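Local coordinates for putative GH105 family protein (Salmonella enterica subsp. enterica serovar Paratyphi A, PDB 3QWT) that is of unproven function but is probably a hydrolase of unsaturated uronyl-containing oligosaccharides, like other GH105 enzymes with an alpha/alpha-toroid fold, at residues D53-D58 with A104-V109; I57-W62 with E66-V71; W230-S235 with M362-A367; L280-L285 with S290-S295. One frame throughout, in Å; residues are numbered along the deposited sequence.

Contact 1 of 4, residues D53-D58 with A104-V109; sequences DGRVID and ATTKNV
The guanidinium of Arg55 overlaps the side chain of Thr106, and this pair makes the one direct contact between residues 53-58 and 104-109. The two side chains come from opposite directions. NH2 of Arg55 donates to OG1 of Thr106 over 2.8 Å, with an N-H...O angle of 153°, and the hydroxyl sits at the edge of the guanidinium, 8° from its plane. The other branch of the threonine lies beside the same nitrogen, CG2 of Thr106 being 3.5 Å from NH2 of Arg55. A water extends the grip: it accepts from NH2 of Arg55 at 3.0 Å and lies 3.0 Å from OG1 of Thr105, so this one nitrogen serves two successive threonines. A bend at chi3 of Arg55 (-80°) turns the group back along its own loop, where NE meets OD2 of Asp53 on its anti side in a salt bridge of 2.8 Å, with a weak bond from NH1. Ties on both flanks fix the rotation of the guanidinium. Little surface is buried between the segments, and a second subunit closes over the site: Leu14 O of that subunit takes a weak bond from Arg55 NH1, and Pro17 of that subunit packs on Thr106. The contact therefore belongs to the periphery of the alpha/alpha toroid, where loops of one copy meet another. Arg55 directly precedes strand 56-57, which pairs antiparallel with strand 49-50, while Thr106 belongs to the connection between helix 86-102 and helix 114-125.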
loop_
_atom_site.group_PDB
_atom_site.type_symbol
_atom_site.label_atom_id
_atom_site.label_comp_id
_atom_site.label_asym_id
_atom_site.label_seq_id
_atom_site.Cartn_x
_atom_site.Cartn_y
_atom_site.Cartn_z
ATOM N N ASP A 53 51.727 -22.256 -3.534
ATOM C CA ASP A 53 51.708 -21.107 -2.642
ATOM C C ASP A 53 52.502 -21.460 -1.416
ATOM O O ASP A 53 53.059 -20.596 -0.738
ATOM C CB ASP A 53 50.271 -20.857 -2.178
ATOM C CG ASP A 53 49.732 -19.535 -2.646
ATOM O OD1 ASP A 53 50.208 -19.043 -3.689
ATOM O OD2 ASP A 53 48.828 -18.986 -1.978
ATOM N N GLY A 54 52.510 -22.751 -1.122
ATOM C CA GLY A 54 52.947 -23.236 0.168
ATOM C C GLY A 54 51.747 -23.622 1.009
ATOM O O GLY A 54 51.883 -24.287 2.033
ATOM N N ARG A 55 50.561 -23.210 0.584
ATOM C CA ARG A 55 49.362 -23.599 1.315
ATOM C C ARG A 55 49.115 -25.117 1.280
ATOM O O ARG A 55 49.186 -25.760 0.220
ATOM C CB ARG A 55 48.123 -22.809 0.838
ATOM C CG ARG A 55 48.155 -21.351 1.273
ATOM C CD ARG A 55 46.879 -20.621 0.925
ATOM N NE ARG A 55 46.873 -20.235 -0.481
ATOM C CZ ARG A 55 45.802 -19.806 -1.138
ATOM N NH1 ARG A 55 45.901 -19.474 -2.422
ATOM N NH2 ARG A 55 44.628 -19.710 -0.515
ATOM N N VAL A 56 48.863 -25.675 2.463
ATOM C CA VAL A 56 48.343 -27.031 2.608
ATOM C C VAL A 56 46.964 -26.962 3.282
ATOM O O VAL A 56 46.859 -26.610 4.455
ATOM C CB VAL A 56 49.276 -27.911 3.468
ATOM C CG1 VAL A 56 48.621 -29.247 3.769
ATOM C CG2 VAL A 56 50.621 -28.115 2.777
ATOM N N ILE A 57 45.908 -27.280 2.542
ATOM C CA ILE A 57 44.567 -27.248 3.109
ATOM C C ILE A 57 44.044 -28.658 3.426
ATOM O O ILE A 57 43.968 -29.526 2.546
ATOM C CB ILE A 57 43.572 -26.491 2.187
ATOM C CG1 ILE A 57 43.992 -25.028 2.024
ATOM C CG2 ILE A 57 42.150 -26.560 2.732
ATOM C CD1 ILE A 57 44.720 -24.730 0.723
ATOM N N ASP A 58 43.698 -28.876 4.693
ATOM C CA ASP A 58 43.067 -30.117 5.125
ATOM C C ASP A 58 41.573 -30.074 4.818
ATOM O O ASP A 58 40.807 -29.349 5.451
ATOM C CB ASP A 58 43.325 -30.374 6.616
ATOM C CG ASP A 58 42.848 -31.753 7.072
ATOM O OD1 ASP A 58 42.418 -32.572 6.224
ATOM O OD2 ASP A 58 42.907 -32.013 8.291
ATOM N N ALA A 104 40.946 -15.038 7.610
ATOM C CA ALA A 104 40.156 -15.438 6.453
ATOM C C ALA A 104 40.982 -16.217 5.442
ATOM O O ALA A 104 42.107 -15.840 5.139
ATOM C CB ALA A 104 39.567 -14.221 5.797
ATOM N N THR A 105 40.424 -17.303 4.916
ATOM C CA THR A 105 40.996 -17.927 3.734
ATOM C C THR A 105 40.627 -17.127 2.485
ATOM O O THR A 105 39.863 -16.160 2.562
ATOM C CB THR A 105 40.481 -19.358 3.534
ATOM O OG1 THR A 105 41.193 -19.958 2.447
ATOM C CG2 THR A 105 38.996 -19.338 3.196
ATOM N N THR A 106 41.152 -17.547 1.333
ATOM C CA THR A 106 40.868 -16.866 0.076
ATOM C C THR A 106 39.473 -17.213 -0.451
ATOM O O THR A 106 38.934 -18.257 -0.119
ATOM C CB THR A 106 41.938 -17.170 -1.005
ATOM O OG1 THR A 106 42.119 -18.580 -1.103
ATOM C CG2 THR A 106 43.283 -16.513 -0.634
ATOM N N LYS A 107 38.907 -16.325 -1.268
ATOM C CA LYS A 107 37.527 -16.453 -1.725
ATOM C C LYS A 107 37.382 -17.222 -3.036
ATOM O O LYS A 107 38.094 -16.969 -4.004
ATOM C CB LYS A 107 36.880 -15.071 -1.869
ATOM C CG LYS A 107 36.789 -14.274 -0.560
ATOM C CD LYS A 107 35.900 -13.032 -0.731
ATOM C CE LYS A 107 35.909 -12.154 0.518
ATOM N NZ LYS A 107 37.234 -11.469 0.693
ATOM N N ASN A 108 36.436 -18.152 -3.050
ATOM C CA ASN A 108 36.111 -18.923 -4.244
ATOM C C ASN A 108 34.785 -19.654 -4.056
ATOM O O ASN A 108 34.188 -19.594 -2.977
ATOM C CB ASN A 108 37.228 -19.916 -4.573
ATOM C CG ASN A 108 37.505 -20.877 -3.435
ATOM O OD1 ASN A 108 36.636 -21.665 -3.040
ATOM N ND2 ASN A 108 38.727 -20.826 -2.901
ATOM N N VAL A 109 34.342 -20.366 -5.090
ATOM C CA VAL A 109 33.024 -21.000 -5.068
ATOM C C VAL A 109 32.862 -21.876 -3.830
ATOM O O VAL A 109 31.786 -21.930 -3.245
ATOM C CB VAL A 109 32.734 -21.797 -6.365
ATOM C CG1 VAL A 109 33.614 -23.050 -6.467
ATOM C CG2 VAL A 109 31.266 -22.185 -6.434
HETATM O O HOH W 1 44.193 -19.740 2.433
#

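Contact 2 of 4, residues I57-W62 with E66-V71; sequences IDTKGW and EWTHGV
His69 drives its imidazole edge into the bend of residues 58-62, and this is the tight part of the contact. NE2 of His69 donates to O of Gly61 over 2.9 Å, nearly along the C=O axis and close to the ring plane. CE1 of His69 meets O of Asp58 at 3.4 Å; both these carbonyls lie at the ring edge, while O of Trp62 approaches CD2 of His69 obliquely, at 3.3 Å. Beside the ring, the hydroxyl of Thr68, placed between backbone N and carbonyl carbon (chi1 62°), gives its proton to O of Thr59 at 2.8 Å. A longer, weak bond in the same buried part runs from OG1 of Thr59 to OE2 of Glu66, at 3.2 Å. The receiving bend is itself an Asx turn: OD1 of Asp58 takes the backbone N-H groups of Lys60 and Gly61 from the same face of its carboxylate. At the start of helix 67-83 Glu66 is the N-cap, and its backbone N donates over 2.8 Å to ND1 of His69, three residues on, tilted 32° from the ring plane; the ring is thus held at both nitrogens. This helix belongs to the alpha/alpha toroid, and its start packs against helix 363-377 through Thr68 and Val71. Toward the partly exposed indole of Trp62 the fit is looser. That indole slides past His69 obliquely, ring centroids 5.9 Å apart and planes at 40°, and its further neighbours are Trp95, Leu73 and Met76.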
loop_
_atom_site.group_PDB
_atom_site.type_symbol
_atom_site.label_atom_id
_atom_site.label_comp_id
_atom_site.label_asym_id
_atom_site.label_seq_id
_atom_site.Cartn_x
_atom_site.Cartn_y
_atom_site.Cartn_z
ATOM N N ILE A 57 45.908 -27.280 2.542
ATOM C CA ILE A 57 44.567 -27.248 3.109
ATOM C C ILE A 57 44.044 -28.658 3.426
ATOM O O ILE A 57 43.968 -29.526 2.546
ATOM C CB ILE A 57 43.572 -26.491 2.187
ATOM C CG1 ILE A 57 43.992 -25.028 2.024
ATOM C CG2 ILE A 57 42.150 -26.560 2.732
ATOM C CD1 ILE A 57 44.720 -24.730 0.723
ATOM N N ASP A 58 43.698 -28.876 4.693
ATOM C CA ASP A 58 43.067 -30.117 5.125
ATOM C C ASP A 58 41.573 -30.074 4.818
ATOM O O ASP A 58 40.807 -29.349 5.451
ATOM C CB ASP A 58 43.325 -30.374 6.616
ATOM C CG ASP A 58 42.848 -31.753 7.072
ATOM O OD1 ASP A 58 42.418 -32.572 6.224
ATOM O OD2 ASP A 58 42.907 -32.013 8.291
ATOM N N THR A 59 41.192 -30.871 3.832
ATOM C CA THR A 59 39.856 -30.904 3.250
ATOM C C THR A 59 38.969 -31.918 3.981
ATOM O O THR A 59 37.737 -31.935 3.821
ATOM C CB THR A 59 40.008 -31.347 1.775
ATOM O OG1 THR A 59 39.861 -30.223 0.913
ATOM C CG2 THR A 59 39.045 -32.441 1.396
ATOM N N LYS A 60 39.621 -32.746 4.799
ATOM C CA LYS A 60 38.998 -33.914 5.413
ATOM C C LYS A 60 38.902 -33.790 6.941
ATOM O O LYS A 60 37.852 -34.080 7.523
ATOM C CB LYS A 60 39.751 -35.185 4.982
ATOM C CG LYS A 60 39.609 -36.373 5.901
ATOM C CD LYS A 60 40.690 -37.415 5.595
ATOM C CE LYS A 60 40.106 -38.658 4.943
ATOM N NZ LYS A 60 39.427 -39.547 5.927
ATOM N N GLY A 61 39.991 -33.365 7.581
ATOM C CA GLY A 61 39.962 -33.006 8.994
ATOM C C GLY A 61 39.061 -31.798 9.283
ATOM O O GLY A 61 38.788 -30.974 8.401
ATOM N N TRP A 62 38.612 -31.682 10.529
ATOM C CA TRP A 62 37.660 -30.648 10.912
ATOM C C TRP A 62 38.272 -29.248 10.963
ATOM O O TRP A 62 37.603 -28.251 10.645
ATOM C CB TRP A 62 37.013 -30.998 12.256
ATOM C CG TRP A 62 35.821 -30.113 12.642
ATOM C CD1 TRP A 62 35.613 -29.485 13.846
ATOM C CD2 TRP A 62 34.692 -29.787 11.826
ATOM N NE1 TRP A 62 34.421 -28.794 13.821
ATOM C CE2 TRP A 62 33.844 -28.956 12.592
ATOM C CE3 TRP A 62 34.316 -30.111 10.521
ATOM C CZ2 TRP A 62 32.651 -28.444 12.091
ATOM C CZ3 TRP A 62 33.133 -29.598 10.024
ATOM C CH2 TRP A 62 32.311 -28.779 10.808
ATOM N N GLU A 66 37.092 -25.544 3.870
ATOM C CA GLU A 66 36.625 -25.612 2.489
ATOM C C GLU A 66 35.167 -26.046 2.363
ATOM O O GLU A 66 34.445 -26.138 3.353
ATOM C CB GLU A 66 37.514 -26.487 1.612
ATOM C CG GLU A 66 37.364 -26.112 0.138
ATOM C CD GLU A 66 37.791 -27.208 -0.761
ATOM O OE1 GLU A 66 38.305 -26.916 -1.857
ATOM O OE2 GLU A 66 37.613 -28.375 -0.368
ATOM N N TRP A 67 34.737 -26.305 1.138
ATOM C CA TRP A 67 33.322 -26.574 0.893
ATOM C C TRP A 67 32.826 -27.699 1.780
ATOM O O TRP A 67 31.659 -27.738 2.164
ATOM C CB TRP A 67 33.052 -26.877 -0.586
ATOM C CG TRP A 67 33.626 -28.184 -1.060
ATOM C CD1 TRP A 67 34.880 -28.396 -1.561
ATOM C CD2 TRP A 67 32.970 -29.456 -1.074
ATOM N NE1 TRP A 67 35.044 -29.717 -1.886
ATOM C CE2 TRP A 67 33.888 -30.393 -1.596
ATOM C CE3 TRP A 67 31.699 -29.894 -0.693
ATOM C CZ2 TRP A 67 33.575 -31.743 -1.749
ATOM C CZ3 TRP A 67 31.384 -31.232 -0.852
ATOM C CH2 TRP A 67 32.325 -32.145 -1.372
ATOM N N THR A 68 33.724 -28.601 2.128
ATOM C CA THR A 68 33.324 -29.808 2.840
ATOM C C THR A 68 32.827 -29.421 4.216
ATOM O O THR A 68 31.765 -29.852 4.650
ATOM C CB THR A 68 34.494 -30.818 2.954
ATOM O OG1 THR A 68 35.564 -30.231 3.713
ATOM C CG2 THR A 68 34.994 -31.202 1.561
ATOM N N HIS A 69 33.606 -28.592 4.896
ATOM C CA HIS A 69 33.185 -28.013 6.164
ATOM C C HIS A 69 31.894 -27.228 5.993
ATOM O O HIS A 69 31.055 -27.197 6.890
ATOM C CB HIS A 69 34.291 -27.107 6.717
ATOM C CG HIS A 69 35.643 -27.740 6.664
ATOM N ND1 HIS A 69 36.437 -27.702 5.540
ATOM C CD2 HIS A 69 36.314 -28.489 7.571
ATOM C CE1 HIS A 69 37.553 -28.368 5.765
ATOM N NE2 HIS A 69 37.501 -28.856 6.993
ATOM N N GLY A 70 31.736 -26.607 4.830
ATOM C CA GLY A 70 30.526 -25.848 4.539
ATOM C C GLY A 70 29.318 -26.760 4.633
ATOM O O GLY A 70 28.342 -26.456 5.312
ATOM N N VAL A 71 29.402 -27.899 3.956
ATOM C CA VAL A 71 28.329 -28.872 3.998
ATOM C C VAL A 71 28.192 -29.432 5.405
ATOM O O VAL A 71 27.084 -29.546 5.929
ATOM C CB VAL A 71 28.541 -30.017 2.985
ATOM C CG1 VAL A 71 27.468 -31.067 3.165
ATOM C CG2 VAL A 71 28.500 -29.469 1.566
#

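Contact 3 of 4, residues W230-S235 with M362-A367; sequences WARGNS and MPYGQA
Arg232 and Tyr364 bury all the surface that residues 230-235 and 362-367 share. CE1 of Tyr364 sits 3.4 Å above the centre of the Arg232 guanidinium. The rim of the Trp230 indole, from the arginine's own segment, lies against the opposite face, with CZ2 of Trp230 3.6 Å above the guanidinium plane of Arg232. The cationic group thus has an aromatic residue on each face, although the tyrosine ring is inclined by 44° to it and is not a parallel partner. CG of Arg232 stands anti to the backbone N (chi1 178°), and the chain then bends at chi2 and chi3, which brings its flat end across the tyrosine. NH1 of Arg232 is 3.3 Å from OH of Tyr364, but the angle is too poor for a hydrogen bond. The polar ends are satisfied by third parties: NH2 of Arg232 bonds to the hydroxyls of Ser295 and Ser342, and OH of Tyr364 to O of Ser342. The two bonds at NH2 help fix how the guanidinium is turned. Selenomethionine Met362 covers part of a tyrosine face, its CB 3.4 Å above the ring plane of Tyr364, and Tyr364 also stacks on Trp67. Trp230 is the N-cap of helix 231-248, and its O accepts from both N and ND2 of Asn234. The backbones stay apart, Arg232 CA to Gly365 CA being 10.1 Å. The starts of helices 231-248 and 363-377 thus meet through side chains about 6 Å from the centre of the chain, in the interior of an alpha/alpha toroid.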
loop_
_atom_site.group_PDB
_atom_site.type_symbol
_atom_site.label_atom_id
_atom_site.label_comp_id
_atom_site.label_asym_id
_atom_site.label_seq_id
_atom_site.Cartn_x
_atom_site.Cartn_y
_atom_site.Cartn_z
ATOM N N TRP A 230 26.736 -37.721 -12.729
ATOM C CA TRP A 230 27.432 -38.059 -11.494
ATOM C C TRP A 230 26.517 -37.919 -10.288
ATOM O O TRP A 230 25.771 -36.950 -10.166
ATOM C CB TRP A 230 28.681 -37.194 -11.360
ATOM C CG TRP A 230 29.430 -37.361 -10.085
ATOM C CD1 TRP A 230 29.912 -38.520 -9.577
ATOM C CD2 TRP A 230 29.825 -36.323 -9.173
ATOM N NE1 TRP A 230 30.564 -38.279 -8.395
ATOM C CE2 TRP A 230 30.532 -36.937 -8.126
ATOM C CE3 TRP A 230 29.638 -34.936 -9.139
ATOM C CZ2 TRP A 230 31.057 -36.220 -7.048
ATOM C CZ3 TRP A 230 30.165 -34.213 -8.060
ATOM C CH2 TRP A 230 30.858 -34.858 -7.033
ATOM N N ALA A 231 26.571 -38.905 -9.402
ATOM C CA ALA A 231 25.637 -38.983 -8.283
ATOM C C ALA A 231 25.712 -37.788 -7.328
ATOM O O ALA A 231 24.748 -37.027 -7.201
ATOM C CB ALA A 231 25.831 -40.292 -7.518
ATOM N N ARG A 232 26.833 -37.625 -6.637
ATOM C CA ARG A 232 26.921 -36.548 -5.653
ATOM C C ARG A 232 26.471 -35.193 -6.241
ATOM O O ARG A 232 25.705 -34.460 -5.616
ATOM C CB ARG A 232 28.308 -36.472 -4.993
ATOM C CG ARG A 232 28.395 -35.290 -4.001
ATOM C CD ARG A 232 29.296 -35.558 -2.800
ATOM N NE ARG A 232 30.702 -35.671 -3.176
ATOM C CZ ARG A 232 31.402 -36.795 -3.109
ATOM N NH1 ARG A 232 32.671 -36.803 -3.477
ATOM N NH2 ARG A 232 30.836 -37.909 -2.666
ATOM N N GLY A 233 26.922 -34.884 -7.454
ATOM C CA GLY A 233 26.577 -33.634 -8.101
ATOM C C GLY A 233 25.078 -33.430 -8.223
ATOM O O GLY A 233 24.556 -32.342 -7.928
ATOM N N ASN A 234 24.389 -34.478 -8.676
ATOM C CA ASN A 234 22.936 -34.454 -8.811
ATOM C C ASN A 234 22.257 -34.234 -7.467
ATOM O O ASN A 234 21.236 -33.535 -7.352
ATOM C CB ASN A 234 22.448 -35.773 -9.414
ATOM C CG ASN A 234 22.486 -35.757 -10.917
ATOM O OD1 ASN A 234 21.479 -35.455 -11.581
ATOM N ND2 ASN A 234 23.656 -36.061 -11.476
ATOM N N SER A 235 22.829 -34.894 -6.474
ATOM C CA SER A 235 22.437 -34.793 -5.093
ATOM C C SER A 235 22.368 -33.313 -4.675
ATOM O O SER A 235 21.423 -32.894 -4.002
ATOM C CB SER A 235 23.476 -35.573 -4.267
ATOM O OG SER A 235 23.296 -35.467 -2.871
HETATM N N MSE A 362 34.378 -38.224 5.010
HETATM C CA MSE A 362 34.514 -36.787 4.787
HETATM C C MSE A 362 33.470 -35.998 5.553
HETATM O O MSE A 362 32.401 -36.514 5.867
HETATM C CB MSE A 362 34.426 -36.460 3.290
HETATM C CG MSE A 362 35.513 -37.148 2.469
HETATM SE SE MSE A 362 37.244 -36.286 2.772
HETATM C CE MSE A 362 37.021 -34.823 1.496
ATOM N N PRO A 363 33.788 -34.740 5.881
ATOM C CA PRO A 363 32.808 -33.866 6.534
ATOM C C PRO A 363 31.446 -33.920 5.830
ATOM O O PRO A 363 30.425 -34.071 6.489
ATOM C CB PRO A 363 33.438 -32.478 6.395
ATOM C CG PRO A 363 34.908 -32.748 6.407
ATOM C CD PRO A 363 35.093 -34.082 5.699
ATOM N N TYR A 364 31.429 -33.827 4.508
ATOM C CA TYR A 364 30.160 -33.850 3.781
ATOM C C TYR A 364 29.479 -35.224 3.814
ATOM O O TYR A 364 28.249 -35.314 3.786
ATOM C CB TYR A 364 30.350 -33.379 2.345
ATOM C CG TYR A 364 31.369 -34.168 1.567
ATOM C CD1 TYR A 364 31.022 -35.356 0.936
ATOM C CD2 TYR A 364 32.676 -33.716 1.445
ATOM C CE1 TYR A 364 31.957 -36.081 0.207
ATOM C CE2 TYR A 364 33.616 -34.426 0.716
ATOM C CZ TYR A 364 33.255 -35.612 0.103
ATOM O OH TYR A 364 34.198 -36.318 -0.620
ATOM N N GLY A 365 30.277 -36.286 3.879
ATOM C CA GLY A 365 29.726 -37.618 4.035
ATOM C C GLY A 365 28.903 -37.713 5.305
ATOM O O GLY A 365 27.729 -38.065 5.270
ATOM N N GLN A 366 29.528 -37.391 6.432
ATOM C CA GLN A 366 28.845 -37.372 7.719
ATOM C C GLN A 366 27.690 -36.367 7.728
ATOM O O GLN A 366 26.611 -36.629 8.263
ATOM C CB GLN A 366 29.828 -36.990 8.827
ATOM C CG GLN A 366 31.122 -37.803 8.845
ATOM C CD GLN A 366 30.866 -39.286 8.941
ATOM O OE1 GLN A 366 31.187 -40.047 8.024
ATOM N NE2 GLN A 366 30.276 -39.708 10.053
ATOM N N ALA A 367 27.921 -35.200 7.154
ATOM C CA ALA A 367 26.927 -34.145 7.254
ATOM C C ALA A 367 25.684 -34.545 6.484
ATOM O O ALA A 367 24.566 -34.424 6.980
ATOM C CB ALA A 367 27.481 -32.809 6.763
#

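Contact 4 of 4, residues L280-L285 with S290-S295; sequences LWHTLL and SYLEAS
His282 and Leu292 each carry CG anti to the carbonyl carbon (chi1 -59° in both), which lays one methyl of the leucine over the imidazole: CD2 of Leu292 is 3.6 Å from the ring centroid of His282, a CH-pi contact over the face. The two residues form a single antiparallel beta bridge, a non-hydrogen-bonded pair that draws the ends of a short connecting loop together just before helix 294-309 of the toroid. Flanking backbone bonds hold it, N of Glu293 to O of Trp281 at 3.0 Å and N of Thr283 to O of Tyr291 at 2.9 Å. The imidazole edge is used as well, since ND1 of His282 donates to O of Ser290 over 3.0 Å, with an N-H...O angle of 161°. On the other flank Tyr291 has CG between backbone N and carbonyl carbon (chi1 56°), which brings a ring face to CG2 of Thr283; that methyl lies 4.0 Å from the ring centroid of Tyr291, almost on the normal. CG2 of Thr283 also packs on CB of Ser290, while the hydroxyl of Ser290 bonds to Asp287 O. CB of Thr283 touches CB of Glu293 across the bridge. Further along, CD2 of Leu280 packs on CB of Leu292 at 3.9 Å and reaches Ala294, and Trp281, pointing away from residues 290-295, meets Phe300 edge-to-face. Glu293 caps helix 294-309: N of Ser295 donates to OE1 of Glu293 over 3.1 Å, arriving from above the carboxylate plane.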
loop_
_atom_site.group_PDB
_atom_site.type_symbol
_atom_site.label_atom_id
_atom_site.label_comp_id
_atom_site.label_asym_id
_atom_site.label_seq_id
_atom_site.Cartn_x
_atom_site.Cartn_y
_atom_site.Cartn_z
ATOM N N LEU A 280 20.509 -47.559 -2.270
ATOM C CA LEU A 280 21.580 -46.642 -2.633
ATOM C C LEU A 280 21.595 -46.379 -4.133
ATOM O O LEU A 280 20.909 -47.062 -4.889
ATOM C CB LEU A 280 22.932 -47.187 -2.184
ATOM C CG LEU A 280 23.417 -46.675 -0.820
ATOM C CD1 LEU A 280 22.621 -47.267 0.348
ATOM C CD2 LEU A 280 24.894 -46.958 -0.661
ATOM N N TRP A 281 22.372 -45.383 -4.552
ATOM C CA TRP A 281 22.506 -45.052 -5.970
ATOM C C TRP A 281 23.935 -45.207 -6.441
ATOM O O TRP A 281 24.865 -44.959 -5.672
ATOM C CB TRP A 281 22.082 -43.605 -6.234
ATOM C CG TRP A 281 20.642 -43.415 -6.367
ATOM C CD1 TRP A 281 19.910 -43.418 -7.524
ATOM C CD2 TRP A 281 19.722 -43.168 -5.308
ATOM N NE1 TRP A 281 18.588 -43.181 -7.246
ATOM C CE2 TRP A 281 18.444 -43.023 -5.892
ATOM C CE3 TRP A 281 19.855 -43.046 -3.919
ATOM C CZ2 TRP A 281 17.302 -42.765 -5.132
ATOM C CZ3 TRP A 281 18.723 -42.792 -3.166
ATOM C CH2 TRP A 281 17.462 -42.656 -3.774
ATOM N N HIS A 282 24.102 -45.583 -7.711
ATOM C CA HIS A 282 25.425 -45.732 -8.319
ATOM C C HIS A 282 26.130 -44.384 -8.564
ATOM O O HIS A 282 25.492 -43.387 -8.929
ATOM C CB HIS A 282 25.321 -46.530 -9.618
ATOM C CG HIS A 282 24.744 -47.900 -9.441
ATOM N ND1 HIS A 282 25.507 -48.988 -9.062
ATOM C CD2 HIS A 282 23.482 -48.366 -9.600
ATOM C CE1 HIS A 282 24.740 -50.059 -8.996
ATOM N NE2 HIS A 282 23.507 -49.711 -9.323
ATOM N N THR A 283 27.447 -44.365 -8.359
ATOM C CA THR A 283 28.225 -43.128 -8.418
ATOM C C THR A 283 28.181 -42.523 -9.819
ATOM O O THR A 283 28.239 -41.299 -9.986
ATOM C CB THR A 283 29.676 -43.330 -7.932
ATOM O OG1 THR A 283 30.258 -42.059 -7.635
ATOM C CG2 THR A 283 30.517 -44.044 -8.983
ATOM N N LEU A 284 28.080 -43.382 -10.827
ATOM C CA LEU A 284 27.556 -42.949 -12.114
ATOM C C LEU A 284 26.159 -43.515 -12.170
ATOM O O LEU A 284 25.985 -44.735 -12.271
ATOM C CB LEU A 284 28.385 -43.464 -13.275
ATOM C CG LEU A 284 29.424 -42.558 -13.933
ATOM C CD1 LEU A 284 29.474 -41.181 -13.307
ATOM C CD2 LEU A 284 30.792 -43.228 -13.919
ATOM N N LEU A 285 25.171 -42.626 -12.090
ATOM C CA LEU A 285 23.791 -43.008 -11.831
ATOM C C LEU A 285 23.224 -43.963 -12.862
ATOM O O LEU A 285 22.363 -44.770 -12.537
ATOM C CB LEU A 285 22.883 -41.781 -11.746
ATOM C CG LEU A 285 23.098 -40.809 -10.578
ATOM C CD1 LEU A 285 22.259 -39.509 -10.785
ATOM C CD2 LEU A 285 22.775 -41.472 -9.234
ATOM N N SER A 290 28.934 -49.089 -11.556
ATOM C CA SER A 290 29.703 -48.147 -10.746
ATOM C C SER A 290 29.529 -48.631 -9.347
ATOM O O SER A 290 28.526 -49.268 -9.046
ATOM C CB SER A 290 29.130 -46.720 -10.772
ATOM O OG SER A 290 28.406 -46.448 -11.944
ATOM N N TYR A 291 30.470 -48.308 -8.473
ATOM C CA TYR A 291 30.220 -48.562 -7.069
ATOM C C TYR A 291 29.058 -47.687 -6.595
ATOM O O TYR A 291 28.789 -46.623 -7.155
ATOM C CB TYR A 291 31.479 -48.381 -6.209
ATOM C CG TYR A 291 32.208 -47.044 -6.279
ATOM C CD1 TYR A 291 31.755 -45.941 -5.565
ATOM C CD2 TYR A 291 33.393 -46.908 -7.003
ATOM C CE1 TYR A 291 32.441 -44.727 -5.593
ATOM C CE2 TYR A 291 34.085 -45.700 -7.041
ATOM C CZ TYR A 291 33.601 -44.615 -6.335
ATOM O OH TYR A 291 34.273 -43.418 -6.367
ATOM N N LEU A 292 28.335 -48.169 -5.595
ATOM C CA LEU A 292 27.313 -47.373 -4.948
ATOM C C LEU A 292 28.002 -46.264 -4.150
ATOM O O LEU A 292 29.126 -46.438 -3.692
ATOM C CB LEU A 292 26.486 -48.265 -4.028
ATOM C CG LEU A 292 25.799 -49.416 -4.759
ATOM C CD1 LEU A 292 25.227 -50.395 -3.771
ATOM C CD2 LEU A 292 24.713 -48.874 -5.672
ATOM N N GLU A 293 27.345 -45.118 -3.997
ATOM C CA GLU A 293 27.955 -44.031 -3.255
ATOM C C GLU A 293 26.974 -43.451 -2.236
ATOM O O GLU A 293 25.907 -42.918 -2.580
ATOM C CB GLU A 293 28.499 -42.974 -4.217
ATOM C CG GLU A 293 29.600 -42.095 -3.645
ATOM C CD GLU A 293 29.070 -41.051 -2.670
ATOM O OE1 GLU A 293 29.699 -40.825 -1.620
ATOM O OE2 GLU A 293 28.024 -40.453 -2.957
ATOM N N ALA A 294 27.360 -43.570 -0.974
ATOM C CA ALA A 294 26.516 -43.231 0.162
ATOM C C ALA A 294 26.194 -41.737 0.355
ATOM O O ALA A 294 25.096 -41.386 0.787
ATOM C CB ALA A 294 27.124 -43.809 1.437
ATOM N N SER A 295 27.134 -40.855 0.048
ATOM C CA SER A 295 26.912 -39.452 0.366
ATOM C C SER A 295 25.916 -38.836 -0.614
ATOM O O SER A 295 25.021 -38.088 -0.215
ATOM C CB SER A 295 28.223 -38.663 0.412
ATOM O OG SER A 295 28.852 -38.586 -0.855
#

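In the fold
Contacts 1 and 2 share Ile57 and Asp58, with centres about 11 Å apart, so the chain runs from the subunit-facing loop directly into the capped helix start. Contact 2 packs against contact 3, their centres about 12 Å apart: CG2 of Thr59 approaches CE of Met362, and O of Lys60 meets CD of Pro363. Contact 4, about 10 Å from contact 3 centre to centre, is joined to it by Ala231 N to Thr283 O, 3.0 Å. Contacts 1 and 4 lie farthest apart, centres about 29 Å. A bound glycerol, probably from crystallisation, lies about 6 Å from the side chain of Arg55, and one, perhaps the same, about 6 Å from that of Glu66, possibly marking a pocket.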